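Local coordinates for protein motility-associated killing factor MakB (Vibrio cholerae serotype O1, PDB 6W1W) that is probably one component of a tripartite alpha-pore-forming cytotoxin, acting together with its partner proteins on the membranes of target cells, at residues A[26-31]-A[194-199]; A[55-60]-A[139-144]; A[165-170]-A[259-264]. All coordinates share one frame; numbering follows the deposited sequence. Where two conformers were deposited one is given.

Contact 1 joins helix 9-35 to strand 193-203 of the sheet, whereas contacts 2 and 3 each pack two helices together; no ligand is associated with any of them. Contacts 1 and 2 have centres about 18 Å apart and touch directly: Tyr29 OH makes a weak hydrogen bond with Glu139 OE2 at 2.7 Å and packs on Leu58. Contacts 2 and 3, with centres about 16 Å apart, meet where Leu142 CB lies 3.6 Å from Ile263 CG1. Contacts 1 and 3 do not touch, their nearest atoms being about 5 Å apart. In sequence, contact 2 is nested within the loop closed by contact 1, whereas the segments of contacts 1 and 3 alternate.

Contact 1 of 3, residues A[26-31]-A[194-199]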
ATOM      1  N   ILE A  26       0.740   0.332   1.066  1.00119.41           N
ATOM      2  CA  ILE A  26       0.807   1.301   2.148  1.00121.30           C
ATOM      3  C   ILE A  26      -0.179   0.964   3.258  1.00124.28           C
ATOM      4  O   ILE A  26       0.135   1.109   4.441  1.00128.32           O
ATOM      5  CB  ILE A  26       0.560   2.722   1.589  1.00134.37           C
ATOM      6  CG1 ILE A  26       1.879   3.404   1.187  1.00148.56           C
ATOM      7  CG2 ILE A  26      -0.233   3.596   2.570  1.00111.76           C
ATOM      8  CD1 ILE A  26       2.695   2.680   0.146  1.00145.81           C
ATOM      9  N   SER A  27      -1.363   0.476   2.883  1.00127.85           N
ATOM     10  CA  SER A  27      -2.428   0.236   3.851  1.00133.24           C
ATOM     11  C   SER A  27      -2.080  -0.860   4.851  1.00115.04           C
ATOM     12  O   SER A  27      -2.699  -0.927   5.920  1.00116.02           O
ATOM     13  CB  SER A  27      -3.731  -0.125   3.133  1.00146.83           C
ATOM     14  OG  SER A  27      -3.604  -1.341   2.415  1.00165.24           O
ATOM     15  N   ASN A  28      -1.109  -1.712   4.542  0.61100.89           N
ATOM     16  CA  ASN A  28      -0.684  -2.742   5.478  0.61106.39           C
ATOM     17  C   ASN A  28       0.635  -2.409   6.162  0.61103.46           C
ATOM     18  O   ASN A  28       1.050  -3.138   7.069  0.61100.43           O
ATOM     19  CB  ASN A  28      -0.601  -4.100   4.769  0.61111.43           C
ATOM     20  CG  ASN A  28      -1.972  -4.723   4.557  0.61101.28           C
ATOM     21  OD1 ASN A  28      -2.561  -5.281   5.484  0.61 92.95           O
ATOM     22  ND2 ASN A  28      -2.491  -4.620   3.335  0.61 80.25           N
ATOM     23  N   TYR A  29       1.296  -1.319   5.764  1.00117.92           N
ATOM     24  CA  TYR A  29       2.382  -0.792   6.585  1.00112.93           C
ATOM     25  C   TYR A  29       1.848  -0.342   7.936  1.00107.63           C
ATOM     26  O   TYR A  29       2.550  -0.432   8.951  1.00 78.07           O
ATOM     27  CB  TYR A  29       3.084   0.368   5.882  1.00 94.63           C
ATOM     28  CG  TYR A  29       4.150   1.031   6.727  1.00 81.00           C
ATOM     29  CD1 TYR A  29       5.443   0.528   6.767  1.00 82.98           C
ATOM     30  CD2 TYR A  29       3.866   2.167   7.480  1.00105.65           C
ATOM     31  CE1 TYR A  29       6.423   1.128   7.538  1.00107.95           C
ATOM     32  CE2 TYR A  29       4.836   2.775   8.256  1.00 81.74           C
ATOM     33  CZ  TYR A  29       6.115   2.252   8.280  1.00112.67           C
ATOM     34  OH  TYR A  29       7.092   2.849   9.046  1.00101.90           O
ATOM     35  N   ASP A  30       0.607   0.150   7.962  1.00 84.85           N
ATOM     36  CA  ASP A  30      -0.067   0.408   9.227  1.00109.83           C
ATOM     37  C   ASP A  30      -0.245  -0.883  10.016  1.00113.97           C
ATOM     38  O   ASP A  30       0.204  -0.994  11.166  1.00 99.41           O
ATOM     39  CB  ASP A  30      -1.413   1.086   8.970  1.00123.53           C
ATOM     40  CG  ASP A  30      -2.291   1.131  10.206  1.00138.76           C
ATOM     41  OD1 ASP A  30      -1.891   1.766  11.207  1.00139.28           O
ATOM     42  OD2 ASP A  30      -3.382   0.526  10.173  1.00138.47           O
ATOM     43  N   ALA A  31      -0.881  -1.885   9.394  1.00116.28           N
ATOM     44  CA  ALA A  31      -1.118  -3.162  10.061  1.00 95.19           C
ATOM     45  C   ALA A  31       0.181  -3.788  10.551  1.00 77.82           C
ATOM     46  O   ALA A  31       0.230  -4.352  11.650  1.00 96.13           O
ATOM     47  CB  ALA A  31      -1.843  -4.119   9.118  1.00 83.05           C
ATOM     48  N   GLN A 194      -6.478 -11.604   0.765  1.00115.60           N
ATOM     49  CA  GLN A 194      -5.553 -10.958   1.687  1.00106.11           C
ATOM     50  C   GLN A 194      -5.527 -11.747   2.990  1.00 95.24           C
ATOM     51  O   GLN A 194      -6.550 -11.853   3.676  1.00101.21           O
ATOM     52  CB  GLN A 194      -5.966  -9.504   1.928  1.00109.40           C
ATOM     53  CG  GLN A 194      -5.170  -8.781   3.004  1.00132.79           C
ATOM     54  CD  GLN A 194      -5.483  -7.298   3.052  1.00138.54           C
ATOM     55  OE1 GLN A 194      -5.878  -6.707   2.047  1.00138.88           O
ATOM     56  NE2 GLN A 194      -5.316  -6.689   4.224  1.00129.83           N
ATOM     57  N   SER A 195      -4.365 -12.307   3.320  1.00 86.34           N
ATOM     58  CA  SER A 195      -4.181 -13.086   4.537  1.00 93.13           C
ATOM     59  C   SER A 195      -3.006 -12.523   5.321  1.00 90.87           C
ATOM     60  O   SER A 195      -1.988 -12.137   4.738  1.00 90.65           O
ATOM     61  CB  SER A 195      -3.932 -14.567   4.221  1.00111.91           C
ATOM     62  OG  SER A 195      -4.670 -14.996   3.084  1.00 95.09           O
ATOM     63  N   MET A 196      -3.143 -12.487   6.645  1.00 89.04           N
ATOM     64  CA  MET A 196      -2.122 -11.909   7.512  1.00100.54           C
ATOM     65  C   MET A 196      -1.108 -12.979   7.897  1.00 94.47           C
ATOM     66  O   MET A 196      -1.470 -14.003   8.487  1.00 97.93           O
ATOM     67  CB  MET A 196      -2.756 -11.287   8.759  1.00105.47           C
ATOM     68  CG  MET A 196      -3.628 -10.067   8.482  1.00 96.42           C
ATOM     69  SD  MET A 196      -2.810  -8.795   7.487  1.00112.58           S
ATOM     70  CE  MET A 196      -1.421  -8.363   8.533  1.00105.15           C
ATOM     71  N   VAL A 197       0.157 -12.737   7.574  1.00 87.03           N
ATOM     72  CA  VAL A 197       1.233 -13.679   7.857  1.00 95.74           C
ATOM     73  C   VAL A 197       2.033 -13.118   9.027  1.00 93.93           C
ATOM     74  O   VAL A 197       2.839 -12.197   8.865  1.00 81.41           O
ATOM     75  CB  VAL A 197       2.116 -13.917   6.630  1.00 80.81           C
ATOM     76  CG1 VAL A 197       3.206 -14.922   6.953  1.00 78.59           C
ATOM     77  CG2 VAL A 197       1.276 -14.379   5.468  1.00 78.76           C
ATOM     78  N   THR A 198       1.808 -13.679  10.209  1.00 92.40           N
ATOM     79  CA  THR A 198       2.617 -13.368  11.377  1.00 90.68           C
ATOM     80  C   THR A 198       3.894 -14.202  11.350  1.00104.90           C
ATOM     81  O   THR A 198       3.834 -15.433  11.268  1.00115.13           O
ATOM     82  CB  THR A 198       1.831 -13.649  12.653  1.00 92.37           C
ATOM     83  OG1 THR A 198       0.557 -13.000  12.584  1.00 88.83           O
ATOM     84  CG2 THR A 198       2.601 -13.155  13.867  1.00 80.69           C
ATOM     85  N   ILE A 199       5.043 -13.537  11.408  1.00 95.98           N
ATOM     86  CA  ILE A 199       6.334 -14.188  11.618  1.00 96.87           C
ATOM     87  C   ILE A 199       6.780 -13.858  13.035  1.00 99.17           C
ATOM     88  O   ILE A 199       6.907 -12.680  13.393  1.00105.55           O
ATOM     89  CB  ILE A 199       7.385 -13.725  10.599  1.00 80.46           C
ATOM     90  CG1 ILE A 199       6.838 -13.796   9.177  1.00 79.73           C
ATOM     91  CG2 ILE A 199       8.653 -14.555  10.727  1.00 81.54           C
ATOM     92  CD1 ILE A 199       7.802 -13.247   8.144  1.00 79.68           C
TER
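Asn28 overlaps the end of Gln194, the two side chains approaching from opposite directions with their amide planes turned 73° apart. The nearest pair is Asn28 OD1 and Gln194 NE2 at 3.3 Å, but the geometry is too poor for a hydrogen bond, and Asn28 ND2 lies almost as near, 3.6 Å from the same NE2. Asn28 was modelled in two conformers, which makes the detailed fit of the amides doubtful. Gln194 spans the gap because its CG stands anti to the backbone N (chi1 173°) and the chain runs extended beyond it, carrying the amide out toward the helix.

Met196 reaches across in another way. Its side chain does not leave the backbone toward the helix, but bends at chi2 and chi3 fold the thioether back, so that the end of the chain comes nearer than its root. The sulfur passes obliquely by Asn28, with Met196 SD 4.1 Å from Asn28 OD1, and the terminal methyl makes the apolar part of the contact: Met196 CE lies 4.3 Å from Ala31 CB. The backbones remain well separated, the short axes approaching to 11.4 Å at an angle of 41°, and only 123 Å² is buried. The bridge is therefore made by side-chain ends at the surface.

The helical segment is kinked here, and Tyr29 N bonds to Ile26 O, three residues back. Ile26, Tyr29 and Asp30 meet helix 46-66, and Tyr29 also helix 251-270, touching both Leu58 and Leu266. Strand 193-203 lies inside a mixed sheet, antiparallel to strand 209-220 and parallel to strand 338-346; Ala217 of strand 209-220 also touches Asn28, so that Asn28 meets the adjacent strands 193-203 and 209-220.

Contact 2 of 3, residues A[55-60]-A[139-144]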
ATOM      1  N   THR A  55       9.111   2.178  19.279  1.00116.50           N
ATOM      2  CA  THR A  55       8.070   1.519  18.492  1.00115.05           C
ATOM      3  C   THR A  55       6.684   1.934  18.957  1.00106.06           C
ATOM      4  O   THR A  55       5.736   1.927  18.162  1.00 92.83           O
ATOM      5  CB  THR A  55       8.190  -0.006  18.570  1.00102.00           C
ATOM      6  OG1 THR A  55       8.194  -0.417  19.943  1.00113.25           O
ATOM      7  CG2 THR A  55       9.456  -0.487  17.893  1.00 91.41           C
ATOM      8  N   GLU A  56       6.550   2.286  20.238  1.00107.11           N
ATOM      9  CA  GLU A  56       5.274   2.788  20.725  1.00111.20           C
ATOM     10  C   GLU A  56       4.930   4.126  20.084  1.00100.35           C
ATOM     11  O   GLU A  56       3.748   4.425  19.878  1.00 92.88           O
ATOM     12  CB  GLU A  56       5.299   2.906  22.250  1.00115.82           C
ATOM     13  CG  GLU A  56       4.030   2.414  22.940  1.00130.13           C
ATOM     14  CD  GLU A  56       3.831   0.912  22.814  1.00135.81           C
ATOM     15  OE1 GLU A  56       3.391   0.451  21.740  1.00135.15           O
ATOM     16  OE2 GLU A  56       4.124   0.187  23.789  1.00138.91           O
ATOM     17  N   ILE A  57       5.933   4.929  19.738  1.00 94.03           N
ATOM     18  CA  ILE A  57       5.636   6.192  19.072  1.00117.94           C
ATOM     19  C   ILE A  57       5.551   6.010  17.559  1.00102.63           C
ATOM     20  O   ILE A  57       4.836   6.761  16.889  1.00120.25           O
ATOM     21  CB  ILE A  57       6.648   7.295  19.450  1.00118.92           C
ATOM     22  CG1 ILE A  57       7.974   7.104  18.720  1.00104.09           C
ATOM     23  CG2 ILE A  57       6.852   7.354  20.973  1.00114.80           C
ATOM     24  CD1 ILE A  57       8.960   8.210  18.987  1.00104.71           C
ATOM     25  N   LEU A  58       6.253   5.017  17.003  1.00107.90           N
ATOM     26  CA  LEU A  58       6.071   4.690  15.590  1.00114.86           C
ATOM     27  C   LEU A  58       4.637   4.267  15.312  1.00108.69           C
ATOM     28  O   LEU A  58       4.038   4.685  14.313  1.00 97.96           O
ATOM     29  CB  LEU A  58       7.033   3.583  15.166  1.00111.21           C
ATOM     30  CG  LEU A  58       6.770   2.986  13.776  1.00 99.37           C
ATOM     31  CD1 LEU A  58       7.121   3.978  12.676  1.00100.49           C
ATOM     32  CD2 LEU A  58       7.520   1.681  13.583  1.00 89.34           C
ATOM     33  N   ARG A  59       4.075   3.427  16.183  1.00 98.21           N
ATOM     34  CA  ARG A  59       2.663   3.087  16.084  1.00102.22           C
ATOM     35  C   ARG A  59       1.795   4.339  16.185  1.00101.04           C
ATOM     36  O   ARG A  59       0.818   4.491  15.441  1.00 90.87           O
ATOM     37  CB  ARG A  59       2.301   2.077  17.175  1.00 91.39           C
ATOM     38  CG  ARG A  59       1.195   1.095  16.815  1.00 93.71           C
ATOM     39  CD  ARG A  59       0.693   0.358  18.055  1.00101.27           C
ATOM     40  NE  ARG A  59       1.767   0.093  19.012  1.00113.50           N
ATOM     41  CZ  ARG A  59       2.578  -0.961  18.960  1.00119.72           C
ATOM     42  NH1 ARG A  59       2.447  -1.859  17.994  1.00116.92           N
ATOM     43  NH2 ARG A  59       3.527  -1.115  19.875  1.00113.08           N
ATOM     44  N   ALA A  60       2.156   5.265  17.082  1.00115.46           N
ATOM     45  CA  ALA A  60       1.336   6.453  17.298  1.00130.64           C
ATOM     46  C   ALA A  60       1.543   7.501  16.209  1.00128.03           C
ATOM     47  O   ALA A  60       0.607   8.232  15.868  1.00123.83           O
ATOM     48  CB  ALA A  60       1.625   7.060  18.672  1.00116.91           C
ATOM     49  N   GLU A 139      11.300   5.875  12.127  1.00102.88           N
ATOM     50  CA  GLU A 139      12.215   4.798  11.765  1.00106.08           C
ATOM     51  C   GLU A 139      13.648   5.144  12.151  1.00106.65           C
ATOM     52  O   GLU A 139      14.336   4.346  12.799  1.00106.80           O
ATOM     53  CB  GLU A 139      12.114   4.499  10.267  1.00108.40           C
ATOM     54  CG  GLU A 139      10.981   3.547   9.889  1.00105.74           C
ATOM     55  CD  GLU A 139      10.704   3.535   8.395  1.00101.37           C
ATOM     56  OE1 GLU A 139      11.627   3.858   7.616  1.00 94.07           O
ATOM     57  OE2 GLU A 139       9.560   3.220   8.002  1.00 92.68           O
ATOM     58  N   GLU A 140      14.110   6.340  11.769  1.00 99.28           N
ATOM     59  CA  GLU A 140      15.484   6.744  12.065  1.00110.36           C
ATOM     60  C   GLU A 140      15.761   6.748  13.562  1.00107.03           C
ATOM     61  O   GLU A 140      16.908   6.557  13.985  1.00 93.80           O
ATOM     62  CB  GLU A 140      15.762   8.124  11.469  1.00113.43           C
ATOM     63  CG  GLU A 140      17.205   8.592  11.613  1.00133.91           C
ATOM     64  CD  GLU A 140      17.416   9.999  11.092  1.00165.33           C
ATOM     65  OE1 GLU A 140      16.499  10.530  10.429  1.00173.19           O
ATOM     66  OE2 GLU A 140      18.495  10.576  11.347  1.00176.07           O
ATOM     67  N   LEU A 141      14.728   6.963  14.377  1.00 97.93           N
ATOM     68  CA  LEU A 141      14.905   6.870  15.821  1.00110.92           C
ATOM     69  C   LEU A 141      15.180   5.434  16.242  1.00109.11           C
ATOM     70  O   LEU A 141      16.073   5.179  17.058  1.00105.36           O
ATOM     71  CB  LEU A 141      13.672   7.416  16.538  1.00110.31           C
ATOM     72  CG  LEU A 141      13.421   8.919  16.417  1.00113.41           C
ATOM     73  CD1 LEU A 141      12.146   9.279  17.151  1.00108.86           C
ATOM     74  CD2 LEU A 141      14.606   9.726  16.948  1.00101.00           C
ATOM     75  N   LEU A 142      14.420   4.485  15.693  1.00115.94           N
ATOM     76  CA  LEU A 142      14.687   3.075  15.955  1.00107.80           C
ATOM     77  C   LEU A 142      16.038   2.661  15.388  1.00 96.69           C
ATOM     78  O   LEU A 142      16.824   1.984  16.060  1.00 95.17           O
ATOM     79  CB  LEU A 142      13.568   2.219  15.370  1.00 88.18           C
ATOM     80  CG  LEU A 142      12.308   2.144  16.228  1.00 87.73           C
ATOM     81  CD1 LEU A 142      11.145   1.598  15.427  1.00 85.57           C
ATOM     82  CD2 LEU A 142      12.573   1.282  17.453  1.00 88.59           C
ATOM     83  N   ALA A 143      16.322   3.067  14.147  1.00 96.83           N
ATOM     84  CA  ALA A 143      17.603   2.750  13.524  1.00105.09           C
ATOM     85  C   ALA A 143      18.763   3.223  14.387  1.00114.89           C
ATOM     86  O   ALA A 143      19.713   2.473  14.640  1.00110.51           O
ATOM     87  CB  ALA A 143      17.677   3.378  12.133  1.00 91.82           C
ATOM     88  N   SER A 144      18.699   4.475  14.849  1.00119.81           N
ATOM     89  CA  SER A 144      19.744   4.995  15.723  1.00117.38           C
ATOM     90  C   SER A 144      19.789   4.235  17.045  1.00116.30           C
ATOM     91  O   SER A 144      20.868   4.026  17.612  1.00100.89           O
ATOM     92  CB  SER A 144      19.520   6.491  15.959  1.00124.65           C
ATOM     93  OG  SER A 144      20.520   7.045  16.802  1.00132.59           O
TER
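Thr55 turns its methyl toward Leu142 by placing OG1 between the backbone N and the carbonyl carbon (chi1 54°), which leaves CG2 anti to the carbonyl carbon. Leu142, with its CG also anti to the carbonyl carbon (chi1 -80°), meets that methyl with both branches: Thr55 CG2 is 3.6 Å from Leu142 CD1 and equally near CD2. The hydroxyl of Thr55 is engaged within its own helix, hydrogen-bonded to Arg52 O, and takes no part in the apolar junction. Leu58 meets the same leucine, its CD2 4.1 Å from Leu142 CD1, the two chains crossing at about a right angle.

These residues belong to an antiparallel helix pair of the elongated bundle, an architecture consistent with alpha-pore-forming toxins; the segments of helices 46-66 and 100-151 run at 167° to each other with axes 9.7 Å apart. Toward the outer edge, Ile57 CD1 and Leu141 CD1 meet at 3.8 Å. On the inner side, Leu58 also packs on Cys33 of helix 9-35 and on Leu266 of helix 251-270, while Glu139 points away from helix 46-66 and forms a salt bridge with Lys136 and a hydrogen bond with Ser270 OG.

Contact 3 of 3, residues A[165-170]-A[259-264]; sequences TEIGSL and TKAIIQ
Ile167 and Ala261 meet methyl to methyl, with no flat group interposed between them; no aromatic ring or amide takes part in the contact itself. Nearby, Tyr201 of strand 193-203 touches the side chains of both Ile167 and Ile262, and Trp150 holds Lys260 in a cation-pi interaction beyond the contact. The arrangement joins two helices of the bundle, 157-176 and 251-270, which are separated in the chain by the antiparallel strands 193-203 and 209-220 and by further short helices. Such an excursion from a helical bundle into a beta hairpin is consistent with the head region of alpha-pore-forming toxins related to ClyA.

The contact is small, burying 122 Å², and wholly apolar. Its closest approach is made by the CG2 methyl of Ile167: CG1 is anti to the carbonyl carbon (chi1 -67°), which places CG2 anti to the backbone N and directs that methyl at the facing helix. There it rests on Ala261, with Ile167 CG2 3.7 Å from Ala261 CB, and Ile167 CB is 3.9 Å from Ala261 CB.

Around this point Ile167 also touches Leu242 of helix 233-245, and Ile262 touches Leu212 and Phe214 of strand 209-220. Ile262 does not leave its backbone toward helix 157-176, but its end comes nearer, bringing Ile262 CD1 to 4.4 Å from Ile167 CG2.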
ATOM      1  N   THR A 165      20.625 -10.785   7.969  1.00115.06           N
ATOM      2  CA  THR A 165      20.475 -11.034   6.538  1.00104.91           C
ATOM      3  C   THR A 165      19.542 -12.207   6.267  1.00110.52           C
ATOM      4  O   THR A 165      18.831 -12.213   5.254  1.00 89.90           O
ATOM      5  CB  THR A 165      21.840 -11.297   5.893  1.00102.93           C
ATOM      6  OG1 THR A 165      22.785 -10.318   6.344  1.00 96.23           O
ATOM      7  CG2 THR A 165      21.743 -11.239   4.376  1.00 95.45           C
ATOM      8  N   GLU A 166      19.527 -13.197   7.162  1.00107.09           N
ATOM      9  CA  GLU A 166      18.660 -14.355   6.976  1.00108.19           C
ATOM     10  C   GLU A 166      17.205 -14.002   7.243  1.00101.37           C
ATOM     11  O   GLU A 166      16.307 -14.437   6.509  1.00 92.15           O
ATOM     12  CB  GLU A 166      19.109 -15.497   7.889  1.00114.32           C
ATOM     13  CG  GLU A 166      18.809 -16.875   7.342  1.00120.50           C
ATOM     14  CD  GLU A 166      19.148 -16.982   5.869  1.00131.23           C
ATOM     15  OE1 GLU A 166      18.281 -17.432   5.091  1.00136.22           O
ATOM     16  OE2 GLU A 166      20.273 -16.597   5.483  1.00132.42           O
ATOM     17  N   ILE A 167      16.956 -13.221   8.295  1.00104.89           N
ATOM     18  CA  ILE A 167      15.607 -12.750   8.586  1.00 98.15           C
ATOM     19  C   ILE A 167      15.077 -11.923   7.422  1.00 93.83           C
ATOM     20  O   ILE A 167      13.893 -12.001   7.066  1.00 84.27           O
ATOM     21  CB  ILE A 167      15.604 -11.960   9.907  1.00 94.63           C
ATOM     22  CG1 ILE A 167      15.908 -12.893  11.081  1.00 89.04           C
ATOM     23  CG2 ILE A 167      14.279 -11.250  10.110  1.00107.70           C
ATOM     24  CD1 ILE A 167      16.273 -12.169  12.365  1.00 97.08           C
ATOM     25  N   GLY A 168      15.952 -11.129   6.800  1.00 99.43           N
ATOM     26  CA  GLY A 168      15.553 -10.377   5.624  1.00112.91           C
ATOM     27  C   GLY A 168      15.390 -11.240   4.394  1.00103.33           C
ATOM     28  O   GLY A 168      14.570 -10.934   3.520  1.00 99.79           O
ATOM     29  N   SER A 169      16.165 -12.318   4.296  1.00114.57           N
ATOM     30  CA  SER A 169      15.965 -13.262   3.200  1.00118.35           C
ATOM     31  C   SER A 169      14.687 -14.069   3.405  1.00107.62           C
ATOM     32  O   SER A 169      13.909 -14.263   2.463  1.00108.03           O
ATOM     33  CB  SER A 169      17.177 -14.183   3.075  1.00111.23           C
ATOM     34  OG  SER A 169      17.203 -14.829   1.816  1.00117.11           O
ATOM     35  N   LEU A 170      14.446 -14.527   4.638  1.00 92.80           N
ATOM     36  CA  LEU A 170      13.200 -15.217   4.950  1.00 85.58           C
ATOM     37  C   LEU A 170      11.984 -14.351   4.633  1.00 92.75           C
ATOM     38  O   LEU A 170      10.999 -14.837   4.070  1.00 91.97           O
ATOM     39  CB  LEU A 170      13.195 -15.644   6.419  1.00 84.56           C
ATOM     40  CG  LEU A 170      11.882 -16.113   7.059  1.00 85.38           C
ATOM     41  CD1 LEU A 170      11.261 -17.258   6.283  1.00 90.60           C
ATOM     42  CD2 LEU A 170      12.102 -16.516   8.515  1.00 85.39           C
ATOM     43  N   THR A 259      16.099  -7.203  15.604  1.00117.58           N
ATOM     44  CA  THR A 259      15.453  -5.892  15.522  1.00107.83           C
ATOM     45  C   THR A 259      15.984  -5.071  14.353  1.00 92.72           C
ATOM     46  O   THR A 259      15.221  -4.358  13.692  1.00103.27           O
ATOM     47  CB  THR A 259      15.634  -5.127  16.836  1.00 96.04           C
ATOM     48  OG1 THR A 259      17.029  -5.038  17.158  1.00104.61           O
ATOM     49  CG2 THR A 259      14.900  -5.822  17.969  1.00 91.57           C
ATOM     50  N   LYS A 260      17.288  -5.154  14.083  1.00 87.57           N
ATOM     51  CA  LYS A 260      17.844  -4.443  12.937  1.00 87.55           C
ATOM     52  C   LYS A 260      17.157  -4.859  11.640  1.00103.53           C
ATOM     53  O   LYS A 260      16.888  -4.015  10.777  1.00108.49           O
ATOM     54  CB  LYS A 260      19.354  -4.676  12.873  1.00 90.30           C
ATOM     55  CG  LYS A 260      19.959  -4.725  11.481  1.00100.16           C
ATOM     56  CD  LYS A 260      20.019  -3.360  10.828  1.00111.31           C
ATOM     57  CE  LYS A 260      21.009  -3.340   9.676  1.00118.87           C
ATOM     58  NZ  LYS A 260      22.421  -3.347  10.156  1.00128.85           N
ATOM     59  N   ALA A 261      16.828  -6.147  11.497  1.00 97.06           N
ATOM     60  CA  ALA A 261      16.190  -6.619  10.270  1.00 99.81           C
ATOM     61  C   ALA A 261      14.722  -6.215  10.186  1.00 92.20           C
ATOM     62  O   ALA A 261      14.224  -5.935   9.090  1.00101.91           O
ATOM     63  CB  ALA A 261      16.326  -8.137  10.156  1.00106.17           C
ATOM     64  N   ILE A 262      14.014  -6.180  11.318  1.00 88.81           N
ATOM     65  CA  ILE A 262      12.634  -5.699  11.312  1.00100.36           C
ATOM     66  C   ILE A 262      12.582  -4.230  10.899  1.00105.83           C
ATOM     67  O   ILE A 262      11.732  -3.825  10.094  1.00 88.30           O
ATOM     68  CB  ILE A 262      11.981  -5.922  12.687  1.00102.15           C
ATOM     69  CG1 ILE A 262      12.263  -7.341  13.173  1.00110.66           C
ATOM     70  CG2 ILE A 262      10.480  -5.679  12.610  1.00 77.36           C
ATOM     71  CD1 ILE A 262      11.730  -8.408  12.249  1.00123.27           C
ATOM     72  N   ILE A 263      13.491  -3.410  11.438  1.00 96.99           N
ATOM     73  CA  ILE A 263      13.580  -2.020  11.001  1.00104.65           C
ATOM     74  C   ILE A 263      13.952  -1.955   9.527  1.00 95.87           C
ATOM     75  O   ILE A 263      13.362  -1.190   8.753  1.00 99.66           O
ATOM     76  CB  ILE A 263      14.580  -1.238  11.881  1.00114.61           C
ATOM     77  CG1 ILE A 263      13.861  -0.558  13.049  1.00103.46           C
ATOM     78  CG2 ILE A 263      15.349  -0.194  11.067  1.00103.73           C
ATOM     79  CD1 ILE A 263      13.367  -1.506  14.111  1.00105.76           C
ATOM     80  N   GLN A 264      14.913  -2.784   9.107  1.00102.58           N
ATOM     81  CA  GLN A 264      15.377  -2.760   7.724  1.00 96.19           C
ATOM     82  C   GLN A 264      14.258  -3.094   6.743  1.00 85.20           C
ATOM     83  O   GLN A 264      14.256  -2.592   5.612  1.00 85.79           O
ATOM     84  CB  GLN A 264      16.552  -3.723   7.554  1.00100.23           C
ATOM     85  CG  GLN A 264      17.213  -3.675   6.190  1.00113.19           C
ATOM     86  CD  GLN A 264      17.616  -2.277   5.785  1.00127.63           C
ATOM     87  OE1 GLN A 264      17.030  -1.692   4.876  1.00135.45           O
ATOM     88  NE2 GLN A 264      18.625  -1.732   6.456  1.00138.88           N
TER